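Local coordinates for protein alanine racemase (PDB 3HUR) that belongs to the alanine racemase family, pairing an N-terminal TIM-barrel domain with a C-terminal domain rich in beta strands, at residues A52-Q56 with A78-L82. Residues are numbered along the deposited sequence; the frame is centred on the assembly and turned at random.
Sequences AKAFQ and ADLTL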
# COMPACT_ATOMS: atom_id res chain seq x y z
N ALA A 52 -32.98 0.91 -5.80
CA ALA A 52 -34.27 1.52 -5.52
C ALA A 52 -35.33 1.23 -6.58
O ALA A 52 -36.44 0.86 -6.23
CB ALA A 52 -34.12 2.97 -5.33
N LYS A 53 -35.02 1.40 -7.85
CA LYS A 53 -35.96 1.07 -8.91
C LYS A 53 -36.37 -0.39 -8.83
O LYS A 53 -37.53 -0.71 -9.01
CB LYS A 53 -35.37 1.30 -10.29
CG LYS A 53 -35.25 2.73 -10.69
CD LYS A 53 -34.58 2.79 -12.05
CE LYS A 53 -34.52 4.21 -12.61
NZ LYS A 53 -35.85 4.65 -13.17
N ALA A 54 -35.43 -1.30 -8.63
CA ALA A 54 -35.78 -2.70 -8.48
C ALA A 54 -36.75 -2.89 -7.28
O ALA A 54 -37.65 -3.71 -7.34
CB ALA A 54 -34.56 -3.55 -8.29
N PHE A 55 -36.56 -2.15 -6.20
CA PHE A 55 -37.44 -2.36 -5.07
C PHE A 55 -38.84 -1.77 -5.30
O PHE A 55 -39.81 -2.31 -4.76
CB PHE A 55 -36.87 -1.77 -3.78
CG PHE A 55 -35.54 -2.32 -3.37
CD1 PHE A 55 -35.18 -3.59 -3.67
CD2 PHE A 55 -34.65 -1.54 -2.67
CE1 PHE A 55 -33.95 -4.08 -3.27
CE2 PHE A 55 -33.44 -2.01 -2.27
CZ PHE A 55 -33.08 -3.27 -2.58
N GLN A 56 -38.94 -0.67 -6.06
CA GLN A 56 -40.25 -0.01 -6.36
C GLN A 56 -41.10 -0.88 -7.28
O GLN A 56 -42.30 -0.99 -7.11
CB GLN A 56 -40.06 1.37 -7.01
CG GLN A 56 -41.32 2.21 -7.06
CD GLN A 56 -41.08 3.64 -7.56
OE1 GLN A 56 -40.93 4.57 -6.77
NE2 GLN A 56 -41.05 3.82 -8.87
N ALA A 78 -34.79 10.39 -10.73
CA ALA A 78 -34.79 9.10 -11.45
C ALA A 78 -36.15 8.44 -11.45
O ALA A 78 -36.26 7.27 -11.84
CB ALA A 78 -33.77 8.19 -10.89
N ASP A 79 -37.17 9.18 -11.00
CA ASP A 79 -38.61 8.78 -11.01
C ASP A 79 -38.96 7.75 -9.96
O ASP A 79 -39.92 7.00 -10.10
CB ASP A 79 -39.08 8.31 -12.40
CG ASP A 79 -39.05 9.42 -13.45
OD1 ASP A 79 -39.35 10.61 -13.12
OD2 ASP A 79 -38.73 9.10 -14.62
N LEU A 80 -38.19 7.72 -8.89
CA LEU A 80 -38.62 6.96 -7.72
C LEU A 80 -39.71 7.73 -6.99
O LEU A 80 -39.56 8.94 -6.76
CB LEU A 80 -37.42 6.67 -6.83
CG LEU A 80 -36.70 5.53 -7.54
CD1 LEU A 80 -35.28 5.92 -7.91
CD2 LEU A 80 -36.84 4.24 -6.75
N THR A 81 -40.80 7.03 -6.67
CA THR A 81 -41.97 7.69 -6.09
C THR A 81 -42.24 7.28 -4.66
O THR A 81 -43.02 7.95 -3.98
CB THR A 81 -43.24 7.41 -6.92
OG1 THR A 81 -43.37 6.00 -7.12
CG2 THR A 81 -43.16 8.12 -8.27
N LEU A 82 -41.62 6.19 -4.21
CA LEU A 82 -41.75 5.78 -2.82
C LEU A 82 -41.33 6.90 -1.92
O LEU A 82 -40.58 7.80 -2.32
CB LEU A 82 -40.89 4.59 -2.51
CG LEU A 82 -41.25 3.31 -3.25
CD1 LEU A 82 -40.24 2.25 -2.94
CD2 LEU A 82 -42.63 2.85 -2.90
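Gln56 reaches from helix 48-57 to the loop 78-82, where its side-chain carbonyl oxygen OE1 accepts from three donors. Its CG stands anti to the backbone N (chi1 -167°) and the chain runs on extended, which carries the amide to the backbone at Thr81. There OE1 takes the Thr81 N-H almost in line, although the 2.5 Å between Thr81 N and Gln56 OE1 is doubtfully short, and the N-H of Leu82, whose N lies 3.1 Å from OE1 and is tilted 17° from the carbonyl plane. Thr81, its side chain at about a right angle to that of Gln56, adds a weak hydrogen bond from OG1. Glutamine suits this place because one acceptor on a long, flexible side chain can serve two consecutive loop N-H groups. The side chains of Leu82 and Gln56 lie alongside one another and run in opposite senses, with their CG atoms 4.0 Å apart. The contact links helix 48-57 to the loop that follows the next helix, 69-77, on the outside of the TIM barrel: helix 69-77 ends in a Schellman motif, with Asp79 at positive phi as the C-prime residue, and the loop then leads into strand 84-86. Lys53 meets this helix end, its chain bent only at chi4 (-77°), and NZ donates to Ala78 O at 3.0 Å, nearly along the C=O axis; a cation probably suits the partial negative charge there. On the buried side of the contact, Leu80 turns CD2 onto Ala52 CB, a tight 3.3 Å approach to which the small methyl is suited; both residues also touch Leu75 and Leu64 between helices and barrel strands.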